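Local coordinates for protein polysialic acid O-acetyltransferase (Escherichia coli, PDB 3JQY) that transfers acetyl groups from acetyl-CoA to the 7- or 9-hydroxyl of the sialic acid units of capsular polysialic acid, working as a trimer, at residues B[112-117]-B[133-138]; B[173-178]-B[190-195]. All coordinates share one frame; numbering follows the deposited sequence.

In the fold
Both contacts join successive coils of the left-handed beta-helix that marks the hexapeptide-repeat acyltransferases, and their centres lie about 11 Å apart. Along the chain they come in series: interaction 1 closes before interaction 2 opens. Strands 113-114, 134-135, 171-172 and 189-190 lie next to one another in one sheet; interaction 1 covers the first pair and the turn after it. Interaction 2 covers the turn after the last pair and the step into strands 176-178 and 195-196 of the next sheet. The two meet directly, since Arg137 and Asp138 probably bond through their carbonyls to the backbone N of Asn175 and Val176. Interaction 2 also reaches neighbouring subunits of the trimer, and its Ile195 side chain lies about 10 Å from those of Lys198 and Asp145, probable acetyl-CoA-binding residues.

Interaction 1. Residues B[112-117]-B[133-138]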
loop_
_atom_site.group_PDB
_atom_site.type_symbol
_atom_site.label_atom_id
_atom_site.label_comp_id
_atom_site.label_asym_id
_atom_site.label_seq_id
_atom_site.Cartn_x
_atom_site.Cartn_y
_atom_site.Cartn_z
ATOM N N THR B 112 15.402 -14.515 -13.371
ATOM C CA THR B 112 14.397 -13.582 -12.891
ATOM C C THR B 112 14.714 -13.197 -11.446
ATOM O O THR B 112 15.124 -14.042 -10.650
ATOM C CB THR B 112 12.992 -14.201 -13.009
ATOM O OG1 THR B 112 12.539 -14.077 -14.367
ATOM C CG2 THR B 112 12.005 -13.523 -12.065
ATOM N N THR B 113 14.551 -11.920 -11.114
ATOM C CA THR B 113 14.793 -11.452 -9.752
ATOM C C THR B 113 13.498 -11.004 -9.102
ATOM O O THR B 113 12.667 -10.354 -9.735
ATOM C CB THR B 113 15.836 -10.318 -9.706
ATOM O OG1 THR B 113 15.356 -9.176 -10.433
ATOM C CG2 THR B 113 17.133 -10.797 -10.335
ATOM N N ILE B 114 13.325 -11.377 -7.839
ATOM C CA ILE B 114 12.080 -11.106 -7.132
ATOM C C ILE B 114 12.387 -10.524 -5.761
ATOM O O ILE B 114 13.133 -11.111 -4.971
ATOM C CB ILE B 114 11.244 -12.387 -6.973
ATOM C CG1 ILE B 114 10.802 -12.905 -8.352
ATOM C CG2 ILE B 114 10.069 -12.139 -6.044
ATOM C CD1 ILE B 114 10.280 -14.339 -8.352
ATOM N N GLY B 115 11.809 -9.359 -5.487
ATOM C CA GLY B 115 12.067 -8.645 -4.248
ATOM C C GLY B 115 11.296 -9.138 -3.033
ATOM O O GLY B 115 10.330 -9.895 -3.144
ATOM N N ALA B 116 11.728 -8.684 -1.859
ATOM C CA ALA B 116 11.085 -9.054 -0.606
ATOM C C ALA B 116 9.611 -8.667 -0.615
ATOM O O ALA B 116 9.231 -7.659 -1.203
ATOM C CB ALA B 116 11.810 -8.387 0.574
ATOM N N GLY B 117 8.783 -9.460 0.054
ATOM C CA GLY B 117 7.370 -9.150 0.152
ATOM C C GLY B 117 6.551 -9.797 -0.948
ATOM O O GLY B 117 5.352 -9.567 -1.051
ATOM N N CYS B 133 12.794 -11.577 -15.889
ATOM C CA CYS B 133 11.921 -10.562 -15.302
ATOM C C CYS B 133 12.572 -9.844 -14.121
ATOM O O CYS B 133 13.462 -10.385 -13.454
ATOM C CB CYS B 133 10.574 -11.157 -14.874
ATOM S SG CYS B 133 9.515 -11.643 -16.261
ATOM N N MET B 134 12.131 -8.614 -13.888
ATOM C CA MET B 134 12.543 -7.849 -12.722
ATOM C C MET B 134 11.291 -7.546 -11.914
ATOM O O MET B 134 10.492 -6.688 -12.289
ATOM C CB MET B 134 13.241 -6.549 -13.140
ATOM C CG MET B 134 13.753 -5.712 -11.960
ATOM S SD MET B 134 14.878 -4.395 -12.488
ATOM C CE MET B 134 13.751 -3.321 -13.378
ATOM N N ILE B 135 11.108 -8.288 -10.827
ATOM C CA ILE B 135 9.957 -8.110 -9.952
ATOM C C ILE B 135 10.409 -7.375 -8.693
ATOM O O ILE B 135 11.233 -7.885 -7.931
ATOM C CB ILE B 135 9.345 -9.473 -9.561
ATOM C CG1 ILE B 135 9.098 -10.350 -10.801
ATOM C CG2 ILE B 135 8.083 -9.281 -8.730
ATOM C CD1 ILE B 135 8.306 -9.673 -11.899
ATOM N N ALA B 136 9.884 -6.172 -8.479
ATOM C CA ALA B 136 10.300 -5.354 -7.346
ATOM C C ALA B 136 9.705 -5.870 -6.038
ATOM O O ALA B 136 9.049 -6.914 -6.011
ATOM C CB ALA B 136 9.901 -3.904 -7.572
ATOM N N ARG B 137 9.930 -5.129 -4.959
ATOM C CA ARG B 137 9.439 -5.538 -3.651
ATOM C C ARG B 137 7.928 -5.405 -3.553
ATOM O O ARG B 137 7.316 -4.596 -4.255
ATOM C CB ARG B 137 10.106 -4.714 -2.545
ATOM C CG ARG B 137 11.602 -4.967 -2.448
ATOM C CD ARG B 137 12.199 -4.400 -1.165
ATOM N NE ARG B 137 13.575 -4.856 -0.982
ATOM C CZ ARG B 137 14.201 -4.910 0.192
ATOM N NH1 ARG B 137 13.574 -4.536 1.300
ATOM N NH2 ARG B 137 15.452 -5.341 0.258
ATOM N N ASP B 138 7.339 -6.209 -2.672
ATOM C CA ASP B 138 5.913 -6.139 -2.368
ATOM C C ASP B 138 5.035 -6.317 -3.598
ATOM O O ASP B 138 4.118 -5.532 -3.834
ATOM C CB ASP B 138 5.581 -4.828 -1.655
ATOM C CG ASP B 138 6.296 -4.698 -0.325
ATOM O OD1 ASP B 138 6.470 -5.730 0.353
ATOM O OD2 ASP B 138 6.676 -3.569 0.042
HETATM O O HOH W 1 14.048 -7.654 -8.513
HETATM O O HOH W 2 7.860 -8.807 -4.470
#
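Thr113 and Ile114 pair in parallel with Met134 and Ile135, two residue pairs between neighbouring coils of the left-handed beta-helix. The ladder runs from Thr113 N to Cys133 O, from Ile135 N to Thr113 O at 2.8 Å, and from Gly115 N to Ile135 O, the last the most bent at 139°. One step earlier a side chain joins in: Cys133 N donates to Thr112 OG1 over 2.9 Å, and the same hydroxyl also bonds Gly130 O. The Thr112 torsion (chi1 -80°) sets OG1 anti to the carbonyl carbon, beside its own N, with CG2 over the Cys133 carbonyl. On the buried face Ile114 and Ile135 lie side by side, Ile114 CG1 3.9 Å from Ile135 CB. On the other face Thr113 OG1 bonds Arg222, and a water links this hydroxyl to Ile135 O.

At the turn the coils stay in step through Asp138 N, which reaches Ala116 O over 2.8 Å in the carbonyl plane. A CB on Gly115 would collide with Arg137 N; at Gly117 the backbone itself (phi 92°) would jam a CB against the preceding carbonyl O. A second water donates to Gly115 O and Ala136 O, bridging the coils between the last ladder bond and that of Asp138 N. Arg137 runs extended alongside, its guanidinium carrying Ala116 CB 4.1 Å above one face, displaced from the centre of the group.

Interaction 2. Residues B[173-178]-B[190-195]; sequences GRNVSI and IGYGSI
Tyr192 leans its ring against Arg174 and Asn175 at a corner of the left-handed beta-helix, where one coil's turn sits on the next. With CG anti to the backbone N (chi1 171°), the ring runs alongside the extended Arg174 chain, pointing the same way. Arg174 CD meets the ring edge in plane, while Tyr192 CE1 lies over one face of the guanidinium, whose plane stands 84° from the ring. Tyr192 CD1 is 3.3 Å from Arg174 O. Asn175 slants across the phenol end, its CB 3.9 Å from Tyr192 CE1 and its amide plane turned 67° from the ring. Replacing Tyr192 with an alanine would probably strip the Arg174 chain and Asn175 CB of the ring they pack on, leaving the arginine freer to swing from its salt bridge to Glu119 of a neighbouring subunit.

Tyr192 and Gly193 are the central residues of a type II turn from Gly191 to Ser194, in which Gly191 O accepts both Ser194 N and Ser194 OG (2.7 Å for OG) from the same face of its plane. Val176 crosses Ile190 at about a right angle, Val176 CG1 3.9 Å from Ile190 CG2, and its other methyl, Val176 CG2, lies 3.4 Å from Gly191 O. Backbone bonds from Gly173 N to Ile190 O, Gly193 N to Arg174 O (3.0 Å) and Ser177 N to Ser194 O join the two coils. The chemistry is thus divided: Val176 and Ile190 pack inside, while outside a tyrosine ring, itself packed on Ser177 of the neighbouring subunit, lies along the salt-bridged arginine, consistent with a corner that serves trimer assembly.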
loop_
_atom_site.group_PDB
_atom_site.type_symbol
_atom_site.label_atom_id
_atom_site.label_comp_id
_atom_site.label_asym_id
_atom_site.label_seq_id
_atom_site.Cartn_x
_atom_site.Cartn_y
_atom_site.Cartn_z
ATOM N N GLY B 173 6.764 -3.252 -11.059
ATOM C CA GLY B 173 7.168 -2.268 -10.072
ATOM C C GLY B 173 6.773 -2.599 -8.649
ATOM O O GLY B 173 6.030 -3.552 -8.388
ATOM N N ARG B 174 7.279 -1.788 -7.725
ATOM C CA ARG B 174 7.054 -1.977 -6.302
ATOM C C ARG B 174 5.595 -1.763 -5.895
ATOM O O ARG B 174 4.891 -0.921 -6.457
ATOM C CB ARG B 174 7.967 -1.020 -5.534
ATOM C CG ARG B 174 7.705 -0.909 -4.054
ATOM C CD ARG B 174 8.701 0.097 -3.467
ATOM N NE ARG B 174 8.351 0.504 -2.112
ATOM C CZ ARG B 174 8.896 1.539 -1.480
ATOM N NH1 ARG B 174 9.816 2.290 -2.085
ATOM N NH2 ARG B 174 8.515 1.827 -0.243
ATOM N N ASN B 175 5.130 -2.534 -4.941
ATOM C CA ASN B 175 3.829 -2.358 -4.379
ATOM C C ASN B 175 2.714 -2.511 -5.404
ATOM O O ASN B 175 1.890 -1.680 -5.501
ATOM C CB ASN B 175 3.704 -1.013 -3.667
ATOM C CG ASN B 175 2.475 -0.915 -2.819
ATOM O OD1 ASN B 175 1.938 -1.893 -2.384
ATOM N ND2 ASN B 175 2.036 0.307 -2.577
ATOM N N VAL B 176 2.737 -3.656 -6.064
ATOM C CA VAL B 176 1.805 -3.937 -7.152
ATOM C C VAL B 176 1.071 -5.228 -6.852
ATOM O O VAL B 176 1.671 -6.169 -6.347
ATOM C CB VAL B 176 2.571 -4.177 -8.467
ATOM C CG1 VAL B 176 1.689 -4.899 -9.493
ATOM C CG2 VAL B 176 3.095 -2.863 -9.033
ATOM N N SER B 177 -0.221 -5.269 -7.165
ATOM C CA SER B 177 -0.960 -6.528 -7.198
ATOM C C SER B 177 -1.369 -6.807 -8.627
ATOM O O SER B 177 -1.858 -5.916 -9.343
ATOM C CB SER B 177 -2.213 -6.469 -6.326
ATOM O OG SER B 177 -1.886 -6.616 -4.962
ATOM N N ILE B 178 -1.152 -8.041 -9.045
ATOM C CA ILE B 178 -1.699 -8.520 -10.301
ATOM C C ILE B 178 -2.808 -9.510 -9.961
ATOM O O ILE B 178 -2.580 -10.484 -9.244
ATOM C CB ILE B 178 -0.615 -9.161 -11.171
ATOM C CG1 ILE B 178 0.452 -8.124 -11.523
ATOM C CG2 ILE B 178 -1.217 -9.730 -12.445
ATOM C CD1 ILE B 178 1.516 -8.639 -12.464
ATOM N N ILE B 190 5.005 -2.584 -15.415
ATOM C CA ILE B 190 3.877 -2.253 -14.543
ATOM C C ILE B 190 4.352 -1.242 -13.504
ATOM O O ILE B 190 5.312 -1.495 -12.774
ATOM C CB ILE B 190 3.299 -3.490 -13.814
ATOM C CG1 ILE B 190 2.894 -4.577 -14.817
ATOM C CG2 ILE B 190 2.107 -3.085 -12.941
ATOM C CD1 ILE B 190 1.880 -4.111 -15.862
ATOM N N GLY B 191 3.680 -0.100 -13.437
ATOM C CA GLY B 191 4.130 0.983 -12.579
ATOM C C GLY B 191 3.897 0.760 -11.104
ATOM O O GLY B 191 2.962 0.055 -10.703
ATOM N N TYR B 192 4.752 1.377 -10.290
ATOM C CA TYR B 192 4.588 1.394 -8.839
ATOM C C TYR B 192 3.132 1.580 -8.452
ATOM O O TYR B 192 2.442 2.435 -9.020
ATOM C CB TYR B 192 5.383 2.557 -8.223
ATOM C CG TYR B 192 5.065 2.736 -6.757
ATOM C CD1 TYR B 192 5.865 2.164 -5.777
ATOM C CD2 TYR B 192 3.934 3.434 -6.355
ATOM C CE1 TYR B 192 5.558 2.297 -4.431
ATOM C CE2 TYR B 192 3.616 3.571 -5.017
ATOM C CZ TYR B 192 4.428 2.998 -4.062
ATOM O OH TYR B 192 4.110 3.138 -2.732
ATOM N N GLY B 193 2.665 0.792 -7.485
ATOM C CA GLY B 193 1.375 1.037 -6.861
ATOM C C GLY B 193 0.180 0.514 -7.641
ATOM O O GLY B 193 -0.965 0.679 -7.217
ATOM N N SER B 194 0.435 -0.119 -8.778
ATOM C CA SER B 194 -0.668 -0.560 -9.630
ATOM C C SER B 194 -1.475 -1.702 -9.018
ATOM O O SER B 194 -0.951 -2.508 -8.257
ATOM C CB SER B 194 -0.134 -1.012 -10.993
ATOM O OG SER B 194 0.468 0.074 -11.678
ATOM N N ILE B 195 -2.756 -1.765 -9.368
ATOM C CA ILE B 195 -3.513 -3.007 -9.256
ATOM C C ILE B 195 -4.007 -3.340 -10.655
ATOM O O ILE B 195 -4.826 -2.623 -11.226
ATOM C CB ILE B 195 -4.685 -2.923 -8.252
ATOM C CG1 ILE B 195 -4.144 -2.637 -6.845
ATOM C CG2 ILE B 195 -5.482 -4.228 -8.277
ATOM C CD1 ILE B 195 -5.179 -2.723 -5.720
HETATM O O HOH W 3 -0.829 -2.134 -5.386
#